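Glucuronoarabinoxylan endo-1,4-beta-xylanase (Clostridium papyrosolvens, PDB 4FMV) probably hydrolyses internal beta-1,4 linkages of xylan and perhaps of beta-glucans as a family 30 glycoside hydrolase, this chain being the catalytic barrel with its accompanying beta domain. Local coordinates at residues A[70-74]-A[127-133]; A[32-37]-A[274-280]; A[211-215]-A[252-257]; A[89-94]-A[116-120]. All blocks are in the same frame, centred on the assembly; numbering follows the deposited sequence.

Contact 1 (A[70-74]-A[127-133])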
loop_
_atom_site.group_PDB
_atom_site.type_symbol
_atom_site.label_atom_id
_atom_site.label_comp_id
_atom_site.label_asym_id
_atom_site.label_seq_id
_atom_site.Cartn_x
_atom_site.Cartn_y
_atom_site.Cartn_z
ATOM N N LEU A 70 -12.745 -7.234 -12.159
ATOM C CA LEU A 70 -11.932 -7.913 -13.179
ATOM C C LEU A 70 -11.394 -6.915 -14.233
ATOM O O LEU A 70 -10.226 -6.964 -14.609
ATOM C CB LEU A 70 -12.702 -9.058 -13.859
ATOM C CG LEU A 70 -12.005 -9.644 -15.103
ATOM C CD1 LEU A 70 -10.715 -10.353 -14.717
ATOM C CD2 LEU A 70 -12.915 -10.598 -15.883
ATOM N N ALA A 71 -12.248 -6.017 -14.715
ATOM C CA ALA A 71 -11.818 -5.061 -15.722
ATOM C C ALA A 71 -10.731 -4.133 -15.157
ATOM O O ALA A 71 -9.752 -3.810 -15.841
ATOM C CB ALA A 71 -13.023 -4.259 -16.267
ATOM N N ASN A 72 -10.910 -3.704 -13.911
ATOM C CA ASN A 72 -9.927 -2.873 -13.229
ATOM C C ASN A 72 -8.594 -3.603 -13.108
ATOM O O ASN A 72 -7.541 -3.066 -13.435
ATOM C CB ASN A 72 -10.469 -2.455 -11.855
ATOM C CG ASN A 72 -11.701 -1.551 -11.974
ATOM O OD1 ASN A 72 -11.846 -0.825 -12.962
ATOM N ND2 ASN A 72 -12.593 -1.603 -10.983
ATOM N N ALA A 73 -8.669 -4.852 -12.668
ATOM C CA ALA A 73 -7.511 -5.724 -12.551
ATOM C C ALA A 73 -6.775 -5.867 -13.873
ATOM O O ALA A 73 -5.544 -5.791 -13.916
ATOM C CB ALA A 73 -7.949 -7.106 -12.033
ATOM N N LYS A 74 -7.516 -6.069 -14.966
ATOM C CA LYS A 74 -6.865 -6.222 -16.268
ATOM C C LYS A 74 -6.124 -4.957 -16.695
ATOM O O LYS A 74 -5.050 -5.042 -17.290
ATOM C CB LYS A 74 -7.861 -6.649 -17.350
ATOM C CG LYS A 74 -8.375 -8.096 -17.224
ATOM C CD LYS A 74 -9.304 -8.422 -18.400
ATOM C CE LYS A 74 -9.754 -9.876 -18.421
ATOM N NZ LYS A 74 -10.503 -10.215 -19.710
ATOM N N TYR A 127 -11.945 -17.201 -10.454
ATOM C CA TYR A 127 -12.543 -16.314 -11.462
ATOM C C TYR A 127 -11.493 -15.382 -12.070
ATOM O O TYR A 127 -11.412 -15.207 -13.293
ATOM C CB TYR A 127 -13.654 -15.481 -10.820
ATOM C CG TYR A 127 -14.191 -14.378 -11.694
ATOM C CD1 TYR A 127 -14.844 -14.669 -12.894
ATOM C CD2 TYR A 127 -14.069 -13.036 -11.323
ATOM C CE1 TYR A 127 -15.361 -13.661 -13.703
ATOM C CE2 TYR A 127 -14.586 -12.017 -12.134
ATOM C CZ TYR A 127 -15.228 -12.340 -13.318
ATOM O OH TYR A 127 -15.732 -11.346 -14.134
ATOM N N MET A 128 -10.681 -14.769 -11.216
ATOM C CA MET A 128 -9.608 -13.927 -11.719
ATOM C C MET A 128 -8.624 -14.731 -12.585
ATOM O O MET A 128 -8.233 -14.300 -13.694
ATOM C CB MET A 128 -8.886 -13.241 -10.560
ATOM C CG MET A 128 -9.741 -12.212 -9.857
ATOM S SD MET A 128 -9.988 -10.750 -10.873
ATOM C CE MET A 128 -11.438 -10.042 -10.093
ATOM N N LYS A 129 -8.218 -15.894 -12.079
ATOM C CA LYS A 129 -7.283 -16.743 -12.829
ATOM C C LYS A 129 -7.810 -17.181 -14.200
ATOM O O LYS A 129 -7.073 -17.195 -15.193
ATOM C CB LYS A 129 -6.920 -17.981 -12.021
ATOM C CG LYS A 129 -5.977 -18.935 -12.751
ATOM C CD LYS A 129 -5.532 -20.069 -11.838
ATOM C CE LYS A 129 -4.526 -20.984 -12.538
ATOM N NZ LYS A 129 -3.325 -20.222 -12.995
ATOM N N ASP A 130 -9.081 -17.562 -14.253
ATOM C CA ASP A 130 -9.679 -18.059 -15.491
ATOM C C ASP A 130 -9.787 -16.927 -16.514
ATOM O O ASP A 130 -9.910 -17.147 -17.725
ATOM C CB ASP A 130 -11.076 -18.628 -15.210
ATOM C CG ASP A 130 -11.038 -19.943 -14.464
ATOM O OD1 ASP A 130 -9.947 -20.548 -14.362
ATOM O OD2 ASP A 130 -12.109 -20.390 -13.990
ATOM N N ASN A 131 -9.828 -15.713 -15.995
ATOM C CA ASN A 131 -9.891 -14.495 -16.799
ATOM C C ASN A 131 -8.571 -13.791 -17.056
ATOM O O ASN A 131 -8.560 -12.647 -17.481
ATOM C CB ASN A 131 -11.009 -13.571 -16.330
ATOM C CG ASN A 131 -12.371 -14.140 -16.655
ATOM O OD1 ASN A 131 -12.887 -13.948 -17.759
ATOM N ND2 ASN A 131 -12.941 -14.888 -15.722
ATOM N N GLY A 132 -7.467 -14.425 -16.670
ATOM C CA GLY A 132 -6.152 -13.942 -17.051
ATOM C C GLY A 132 -5.441 -13.084 -16.022
ATOM O O GLY A 132 -4.367 -12.547 -16.298
ATOM N N VAL A 133 -6.021 -12.938 -14.838
ATOM C CA VAL A 133 -5.372 -12.168 -13.783
ATOM C C VAL A 133 -4.946 -13.132 -12.677
ATOM O O VAL A 133 -5.793 -13.803 -12.067
ATOM C CB VAL A 133 -6.334 -11.077 -13.224
ATOM C CG1 VAL A 133 -5.766 -10.406 -11.956
ATOM C CG2 VAL A 133 -6.651 -10.054 -14.304
#
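Leu70 faces Met128 and Lys74 faces Val133, each pair with CA atoms 6.6 Å apart, so the middle of helix 67-78 runs beside the last turn of helix 114-130 and the loop that leaves it. Leu70 carries the contact. With CG anti to the backbone N (chi1 170°), both its methyls touch Asn131 CB, and CD2 also reaches Tyr127 OH at 3.4 Å, crossing the phenol obliquely. Met128, bent at chi2, runs antiparallel alongside Leu70; its CE ends 3.7 Å from Leu70 N. One turn farther along helix 67-78, Val133 CG2 lies 3.9 Å from Ala73 CB and equally close to Lys74 CG. The extended Lys74 chain runs on to the end of helix 114-130, where its CE lies 3.2 Å from Asn131 O. Asn131 is held by its own amide: ND2 gives Tyr127 O a nearly straight bond of 2.9 Å (172° at the hydrogen), and Asn131 N approaches the same oxygen from the opposite face of the carbonyl plane. Gly132, with positive phi, completes a Schellman motif in which Val133 N bonds to Met128 O. Such apolar packing between adjacent outer helices is characteristic of the (beta/alpha)8 barrel.

Contact 2 (A[32-37]-A[274-280])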
loop_
_atom_site.group_PDB
_atom_site.type_symbol
_atom_site.label_atom_id
_atom_site.label_comp_id
_atom_site.label_asym_id
_atom_site.label_seq_id
_atom_site.Cartn_x
_atom_site.Cartn_y
_atom_site.Cartn_z
ATOM N N TYR A 32 -8.661 5.937 -19.353
ATOM C CA TYR A 32 -8.005 7.225 -19.126
ATOM C C TYR A 32 -7.407 7.302 -17.709
ATOM O O TYR A 32 -6.235 7.667 -17.498
ATOM C CB TYR A 32 -9.029 8.355 -19.315
ATOM C CG TYR A 32 -8.461 9.759 -19.286
ATOM C CD1 TYR A 32 -7.095 9.991 -19.430
ATOM C CD2 TYR A 32 -9.301 10.863 -19.130
ATOM C CE1 TYR A 32 -6.582 11.281 -19.430
ATOM C CE2 TYR A 32 -8.796 12.147 -19.118
ATOM C CZ TYR A 32 -7.436 12.352 -19.270
ATOM O OH TYR A 32 -6.948 13.640 -19.258
ATOM N N VAL A 33 -8.226 6.987 -16.724
ATOM C CA VAL A 33 -7.782 7.110 -15.337
ATOM C C VAL A 33 -6.703 6.080 -14.979
ATOM O O VAL A 33 -5.706 6.416 -14.332
ATOM C CB VAL A 33 -8.969 7.011 -14.392
ATOM C CG1 VAL A 33 -8.488 6.870 -12.929
ATOM C CG2 VAL A 33 -9.849 8.249 -14.573
ATOM N N MET A 34 -6.895 4.833 -15.411
ATOM C CA MET A 34 -5.892 3.775 -15.208
ATOM C C MET A 34 -4.576 4.077 -15.934
ATOM O O MET A 34 -3.487 3.800 -15.405
ATOM C CB MET A 34 -6.446 2.405 -15.625
ATOM C CG MET A 34 -7.652 1.980 -14.786
ATOM S SD MET A 34 -7.318 1.962 -12.982
ATOM C CE MET A 34 -6.394 0.423 -12.861
ATOM N N ASN A 35 -4.669 4.668 -17.129
ATOM C CA ASN A 35 -3.464 5.058 -17.885
ATOM C C ASN A 35 -2.711 6.179 -17.200
ATOM O O ASN A 35 -1.477 6.202 -17.198
ATOM C CB ASN A 35 -3.795 5.453 -19.340
ATOM C CG ASN A 35 -4.245 4.269 -20.182
ATOM O OD1 ASN A 35 -4.044 3.110 -19.806
ATOM N ND2 ASN A 35 -4.865 4.557 -21.339
ATOM N N SER A 36 -3.451 7.109 -16.599
ATOM C CA SER A 36 -2.817 8.200 -15.862
ATOM C C SER A 36 -2.116 7.669 -14.613
ATOM O O SER A 36 -0.966 8.019 -14.338
ATOM C CB SER A 36 -3.844 9.270 -15.470
ATOM O OG SER A 36 -4.361 9.949 -16.610
ATOM N N LEU A 37 -2.825 6.841 -13.848
ATOM C CA LEU A 37 -2.307 6.354 -12.570
ATOM C C LEU A 37 -1.304 5.215 -12.721
ATOM O O LEU A 37 -0.242 5.212 -12.075
ATOM C CB LEU A 37 -3.467 5.902 -11.674
ATOM C CG LEU A 37 -4.394 7.044 -11.239
ATOM C CD1 LEU A 37 -5.359 6.553 -10.211
ATOM C CD2 LEU A 37 -3.565 8.214 -10.667
ATOM N N ALA A 274 -8.656 10.892 -8.054
ATOM C CA ALA A 274 -9.020 11.298 -9.421
ATOM C C ALA A 274 -10.518 11.524 -9.535
ATOM O O ALA A 274 -11.266 11.055 -8.674
ATOM C CB ALA A 274 -8.578 10.231 -10.405
ATOM N N THR A 275 -10.977 12.220 -10.578
ATOM C CA THR A 275 -12.403 12.138 -10.860
ATOM C C THR A 275 -12.594 11.056 -11.899
ATOM O O THR A 275 -11.641 10.646 -12.571
ATOM C CB THR A 275 -12.970 13.466 -11.435
ATOM O OG1 THR A 275 -12.435 13.701 -12.737
ATOM C CG2 THR A 275 -12.654 14.668 -10.532
ATOM N N SER A 276 -13.838 10.709 -12.171
ATOM C CA SER A 276 -14.070 9.593 -13.062
ATOM C C SER A 276 -13.919 10.064 -14.522
ATOM O O SER A 276 -13.717 9.246 -15.431
ATOM C CB SER A 276 -15.446 8.996 -12.804
ATOM O OG SER A 276 -16.423 9.908 -13.240
ATOM N N SER A 277 -13.977 11.382 -14.726
ATOM C CA SER A 277 -13.767 11.979 -16.052
ATOM C C SER A 277 -12.279 12.207 -16.371
ATOM O O SER A 277 -11.937 12.700 -17.449
ATOM C CB SER A 277 -14.535 13.293 -16.189
ATOM O OG SER A 277 -13.995 14.304 -15.352
ATOM N N GLY A 278 -11.401 11.837 -15.441
ATOM C CA GLY A 278 -9.979 11.764 -15.717
ATOM C C GLY A 278 -9.079 12.828 -15.107
ATOM O O GLY A 278 -7.862 12.801 -15.335
ATOM N N THR A 279 -9.650 13.744 -14.321
ATOM C CA THR A 279 -8.860 14.712 -13.554
ATOM C C THR A 279 -8.027 13.973 -12.494
ATOM O O THR A 279 -8.517 13.036 -11.865
ATOM C CB THR A 279 -9.780 15.751 -12.868
ATOM O OG1 THR A 279 -10.447 16.545 -13.869
ATOM C CG2 THR A 279 -8.970 16.671 -11.956
ATOM N N ILE A 280 -6.768 14.376 -12.317
ATOM C CA ILE A 280 -5.848 13.712 -11.385
ATOM C C ILE A 280 -5.444 14.672 -10.264
ATOM O O ILE A 280 -4.917 15.744 -10.535
ATOM C CB ILE A 280 -4.563 13.247 -12.122
ATOM C CG1 ILE A 280 -4.919 12.285 -13.263
ATOM C CG2 ILE A 280 -3.586 12.564 -11.146
ATOM C CD1 ILE A 280 -5.573 11.001 -12.818
HETATM O O HOH W 1 -5.878 14.413 -16.627
HETATM O O HOH W 2 -6.925 10.523 -16.286
#
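Tyr32 and Val33 meet Gly278 in a contact of helix against loop, partly apolar and partly bridged by water, on the outside of the barrel: one face of helix 31-40 receives the turn that follows strand 261-266. Val33 and Gly278 approach to 5.2 Å between CA atoms, a closeness that the bare glycine CA allows. The Tyr32 ring lies against the turn, with Gly278 CA 3.6 Å from its CD2, Ser277 O at its edge near the ring plane and Gly278 O over a face. Two waters tie Gly278 O to the helix. One also bonds to Tyr32 OH; the other bonds to Ser36 OG and sits 3.1 Å above the centre of the Tyr32 ring. Val33 CG2 touches Thr275 O at 3.6 Å, the carbonyl that accepts from Gly278 N to close a type I turn, while CG1 reaches Ala274 CB. Thr275 N also bonds to Thr279 O, and Thr279 N donates to Thr275 OG1 (3.2 Å), which shares a hydrogen bond with Ser277 OG. Farther along, Ile280 turns CG1 beside its backbone N (chi1 -59°) and lays CD1 3.6 Å from Ser36 CB and against Leu37 CD2. Leu37 continues to Ala284 and Ile280 to Tyr285, both on helix 282-291, while Met34, on another side of helix 31-40, rests on helix 67-78.

Contact 3 (A[211-215]-A[252-257])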
loop_
_atom_site.group_PDB
_atom_site.type_symbol
_atom_site.label_atom_id
_atom_site.label_comp_id
_atom_site.label_asym_id
_atom_site.label_seq_id
_atom_site.Cartn_x
_atom_site.Cartn_y
_atom_site.Cartn_z
ATOM N N VAL A 211 3.558 7.405 14.564
ATOM C CA VAL A 211 4.811 6.990 13.930
ATOM C C VAL A 211 5.508 5.825 14.670
ATOM O O VAL A 211 5.916 4.841 14.040
ATOM C CB VAL A 211 5.746 8.194 13.740
ATOM C CG1 VAL A 211 7.037 7.787 13.033
ATOM C CG2 VAL A 211 5.004 9.275 12.939
ATOM N N ASN A 212 5.633 5.912 15.997
ATOM C CA ASN A 212 6.293 4.839 16.720
ATOM C C ASN A 212 5.554 3.503 16.564
ATOM O O ASN A 212 6.167 2.421 16.656
ATOM C CB ASN A 212 6.465 5.188 18.207
ATOM C CG ASN A 212 5.136 5.340 18.930
ATOM O OD1 ASN A 212 4.436 6.336 18.762
ATOM N ND2 ASN A 212 4.791 4.354 19.744
ATOM N N ASN A 213 4.247 3.572 16.325
ATOM C CA ASN A 213 3.443 2.351 16.190
ATOM C C ASN A 213 3.478 1.782 14.786
ATOM O O ASN A 213 2.842 0.773 14.503
ATOM C CB ASN A 213 2.005 2.545 16.710
ATOM C CG ASN A 213 1.952 2.515 18.248
ATOM O OD1 ASN A 213 2.702 1.769 18.851
ATOM N ND2 ASN A 213 1.118 3.359 18.866
ATOM N N MET A 214 4.240 2.431 13.911
ATOM C CA MET A 214 4.477 1.907 12.570
ATOM C C MET A 214 5.545 0.814 12.576
ATOM O O MET A 214 5.590 -0.019 11.667
ATOM C CB MET A 214 4.875 3.027 11.609
ATOM C CG MET A 214 3.779 4.065 11.376
ATOM S SD MET A 214 4.261 5.389 10.229
ATOM C CE MET A 214 2.865 6.524 10.425
ATOM N N ALA A 215 6.426 0.837 13.575
ATOM C CA ALA A 215 7.429 -0.216 13.743
ATOM C C ALA A 215 6.763 -1.424 14.404
ATOM O O ALA A 215 5.885 -1.273 15.257
ATOM C CB ALA A 215 8.608 0.292 14.615
ATOM N N ASP A 252 7.468 7.750 6.521
ATOM C CA ASP A 252 7.497 7.060 7.819
ATOM C C ASP A 252 7.199 5.560 7.648
ATOM O O ASP A 252 7.790 4.718 8.314
ATOM C CB ASP A 252 6.500 7.699 8.803
ATOM C CG ASP A 252 6.985 9.054 9.370
ATOM O OD1 ASP A 252 8.201 9.241 9.538
ATOM O OD2 ASP A 252 6.143 9.939 9.661
ATOM N N SER A 253 6.290 5.224 6.739
ATOM C CA SER A 253 5.973 3.819 6.467
ATOM C C SER A 253 7.190 3.081 5.902
ATOM O O SER A 253 7.379 1.903 6.179
ATOM C CB SER A 253 4.802 3.691 5.477
ATOM O OG SER A 253 5.224 3.970 4.152
ATOM N N MET A 254 7.996 3.782 5.103
ATOM C CA MET A 254 9.210 3.221 4.521
ATOM C C MET A 254 10.347 3.141 5.532
ATOM O O MET A 254 11.036 2.129 5.613
ATOM C CB MET A 254 9.670 4.068 3.318
ATOM C CG MET A 254 8.749 3.980 2.097
ATOM S SD MET A 254 8.751 2.351 1.317
ATOM C CE MET A 254 7.116 1.713 1.645
ATOM N N VAL A 255 10.541 4.221 6.288
ATOM C CA VAL A 255 11.723 4.383 7.136
ATOM C C VAL A 255 11.538 3.782 8.543
ATOM O O VAL A 255 12.296 2.907 8.967
ATOM C CB VAL A 255 12.215 5.865 7.162
ATOM C CG1 VAL A 255 13.295 6.079 8.256
ATOM C CG2 VAL A 255 12.748 6.277 5.776
ATOM N N THR A 256 10.567 4.289 9.290
ATOM C CA THR A 256 10.202 3.668 10.564
ATOM C C THR A 256 9.487 2.312 10.410
ATOM O O THR A 256 9.781 1.361 11.138
ATOM C CB THR A 256 9.356 4.622 11.408
ATOM O OG1 THR A 256 10.128 5.800 11.630
ATOM C CG2 THR A 256 9.040 4.007 12.782
ATOM N N GLY A 257 8.562 2.214 9.459
ATOM C CA GLY A 257 7.788 0.996 9.307
ATOM C C GLY A 257 8.514 -0.130 8.588
ATOM O O GLY A 257 8.174 -1.308 8.763
#
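Met214 lays its sulfur against Asp252, SD standing 3.5 Å from Asp252 CB. The side chain leaves with CG anti to the carbonyl carbon (chi1 -65°) and is extended from there on, which carries SD across to the helix and leaves CE 4.2 Å from the same CB. The sulfur thus packs on the CB of Asp252, whose carboxylate is met by Val211; the valine branches lie across it, nearly perpendicular: CG2 lies 3.5 Å from OD2, and CG1 faces Asp252 CG. The charge itself is paired with Lys248, one turn earlier, so the valine packs against the side of a salt bridge. These residues join the loop after barrel strand 201-205 to the end of helix 240-255, the helix between barrel strands 227-232 and 261-266 of the (beta/alpha)8 fold. Thr256 sets its CG2 anti to the backbone N, pointing the methyl at the loop: it touches Val211 O at 3.5 Å and Ala215 CB at 4.2 Å, and OG1 is left facing Val211 CG1. Val211 O also accepts from Met214 N, a bond within the loop's turn. Where the backbones come closest, Gly257 CA makes a CA-H...O contact of 3.4 Å with Met214 O, 137° at the hydrogen.

Contact 4 (A[89-94]-A[116-120])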
loop_
_atom_site.group_PDB
_atom_site.type_symbol
_atom_site.label_atom_id
_atom_site.label_comp_id
_atom_site.label_asym_id
_atom_site.label_seq_id
_atom_site.Cartn_x
_atom_site.Cartn_y
_atom_site.Cartn_z
ATOM N N ASN A 89 -17.353 -7.895 3.711
ATOM C CA ASN A 89 -18.298 -8.853 4.277
ATOM C C ASN A 89 -18.276 -10.137 3.468
ATOM O O ASN A 89 -17.984 -10.115 2.270
ATOM C CB ASN A 89 -19.743 -8.321 4.252
ATOM C CG ASN A 89 -19.931 -7.027 5.042
ATOM O OD1 ASN A 89 -20.017 -7.027 6.272
ATOM N ND2 ASN A 89 -20.051 -5.927 4.322
ATOM N N PRO A 90 -18.606 -11.272 4.107
ATOM C CA PRO A 90 -18.908 -12.391 3.214
ATOM C C PRO A 90 -20.327 -12.211 2.662
ATOM O O PRO A 90 -21.004 -11.267 3.082
ATOM C CB PRO A 90 -18.835 -13.600 4.136
ATOM C CG PRO A 90 -19.141 -13.071 5.499
ATOM C CD PRO A 90 -18.671 -11.633 5.532
ATOM N N PRO A 91 -20.791 -13.133 1.792
ATOM C CA PRO A 91 -22.204 -13.138 1.409
ATOM C C PRO A 91 -23.110 -13.173 2.632
ATOM O O PRO A 91 -22.758 -13.773 3.649
ATOM C CB PRO A 91 -22.344 -14.453 0.637
ATOM C CG PRO A 91 -21.012 -14.669 0.047
ATOM C CD PRO A 91 -20.057 -14.231 1.145
ATOM N N ALA A 92 -24.264 -12.526 2.523
ATOM C CA ALA A 92 -25.185 -12.384 3.644
ATOM C C ALA A 92 -25.519 -13.723 4.296
ATOM O O ALA A 92 -25.685 -13.781 5.513
ATOM C CB ALA A 92 -26.465 -11.693 3.179
ATOM N N SER A 93 -25.595 -14.797 3.501
ATOM C CA SER A 93 -26.011 -16.103 4.030
ATOM C C SER A 93 -24.980 -16.730 4.970
ATOM O O SER A 93 -25.290 -17.695 5.664
ATOM C CB SER A 93 -26.349 -17.092 2.898
ATOM O OG SER A 93 -25.204 -17.418 2.103
ATOM N N MET A 94 -23.748 -16.214 4.957
ATOM C CA MET A 94 -22.712 -16.715 5.864
ATOM C C MET A 94 -22.607 -15.953 7.195
ATOM O O MET A 94 -21.886 -16.387 8.102
ATOM C CB MET A 94 -21.347 -16.640 5.189
ATOM C CG MET A 94 -21.230 -17.340 3.832
ATOM S SD MET A 94 -19.467 -17.517 3.454
ATOM C CE MET A 94 -19.561 -17.970 1.716
ATOM N N GLU A 116 -16.982 -22.684 4.034
ATOM C CA GLU A 116 -17.629 -22.073 2.883
ATOM C C GLU A 116 -16.950 -20.750 2.515
ATOM O O GLU A 116 -16.765 -20.428 1.327
ATOM C CB GLU A 116 -19.135 -21.879 3.130
ATOM C CG GLU A 116 -19.925 -21.690 1.811
ATOM C CD GLU A 116 -21.418 -21.468 2.024
ATOM O OE1 GLU A 116 -21.941 -20.433 1.560
ATOM O OE2 GLU A 116 -22.072 -22.331 2.638
ATOM N N TYR A 117 -16.556 -19.987 3.526
ATOM C CA TYR A 117 -15.933 -18.688 3.276
ATOM C C TYR A 117 -14.588 -18.835 2.560
ATOM O O TYR A 117 -14.269 -18.050 1.658
ATOM C CB TYR A 117 -15.782 -17.882 4.570
ATOM C CG TYR A 117 -15.257 -16.469 4.363
ATOM C CD1 TYR A 117 -15.909 -15.573 3.518
ATOM C CD2 TYR A 117 -14.120 -16.020 5.031
ATOM C CE1 TYR A 117 -15.442 -14.287 3.344
ATOM C CE2 TYR A 117 -13.644 -14.733 4.853
ATOM C CZ TYR A 117 -14.307 -13.875 4.008
ATOM O OH TYR A 117 -13.836 -12.591 3.831
ATOM N N ALA A 118 -13.809 -19.845 2.940
ATOM C CA ALA A 118 -12.563 -20.139 2.241
ATOM C C ALA A 118 -12.835 -20.554 0.796
ATOM O O ALA A 118 -12.069 -20.213 -0.090
ATOM C CB ALA A 118 -11.774 -21.226 2.968
ATOM N N GLN A 119 -13.912 -21.299 0.562
ATOM C CA GLN A 119 -14.307 -21.666 -0.818
ATOM C C GLN A 119 -14.727 -20.447 -1.628
ATOM O O GLN A 119 -14.449 -20.336 -2.820
ATOM C CB GLN A 119 -15.461 -22.672 -0.807
ATOM C CG GLN A 119 -15.058 -23.996 -0.227
ATOM C CD GLN A 119 -16.222 -24.932 -0.050
ATOM O OE1 GLN A 119 -17.374 -24.508 0.035
ATOM N NE2 GLN A 119 -15.928 -26.223 0.012
ATOM N N TYR A 120 -15.426 -19.542 -0.963
ATOM C CA TYR A 120 -15.806 -18.265 -1.555
ATOM C C TYR A 120 -14.571 -17.481 -1.973
ATOM O O TYR A 120 -14.454 -17.033 -3.120
ATOM C CB TYR A 120 -16.611 -17.491 -0.525
ATOM C CG TYR A 120 -16.959 -16.053 -0.855
ATOM C CD1 TYR A 120 -17.940 -15.750 -1.791
ATOM C CD2 TYR A 120 -16.351 -15.000 -0.176
ATOM C CE1 TYR A 120 -18.289 -14.431 -2.061
ATOM C CE2 TYR A 120 -16.692 -13.676 -0.444
ATOM C CZ TYR A 120 -17.658 -13.402 -1.379
ATOM O OH TYR A 120 -18.018 -12.099 -1.637
HETATM O O HOH W 3 -16.876 -10.282 -0.215
HETATM O O HOH W 4 -24.077 -19.896 2.873
#
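Met94 reaches across to Glu116, Tyr117 and Tyr120 on helix 114-130. Its CB points toward the helix, and CG, set anti to the carbonyl carbon (chi1 -55°), lies 3.9 Å from Glu116 OE1. Extended beyond CG, the chain brings SD to the helix backbone, 3.7 Å from Tyr117 CA, and to the edge of the Tyr117 ring in a Met-aromatic contact. The terminal CE slots between two side chains, 3.4 Å from Glu116 OE1 and 3.7 Å from Tyr120 CB. Glu116 OE1 is also in a salt bridge with Lys59 and takes a hydrogen from a water that donates as well to Ser93 OG, itself hydrogen-bonded to Asp56. Two prolines finish the interface. Pro91 lies over a face of the Tyr120 ring, its CD 3.6 Å from the centroid and 12° off the normal, a CH-pi contact; Pro90 CB meets Tyr117 CE1 obliquely at 3.6 Å. In the plane of the Tyr120 ring a water accepts from OH at 2.6 Å and donates to Asn89 O. Tyr120 also meets Trp58 edge-to-face. Proline-on-tyrosine packing here seats the beta-alpha loop after strand 82-86 on the helix that follows it, at the C-terminal ends of the strands of a (beta/alpha)8 barrel.

In the fold
Contacts 1 and 4 share helix 114-130, the first near its end and the second near its start, and contact 4 is nested inside the chain loop closed by contact 1. Contact 2 encloses all the others in sequence and touches contact 1 where Met34 CE packs on Asn72 O. Contact 3 lies across the centre of the chain from contacts 1 and 2, their centres about 33 and 30 Å away. Contact 4 is buried, and aromatic rings, prolines and sulfur dominate it; the other three are partly buried. Among those, contact 1 is mainly apolar, contact 3 packs sulfur and methyls on a lysine-paired aspartate, and contact 2 adds bridging waters to its apolar packing, as contact 4 does.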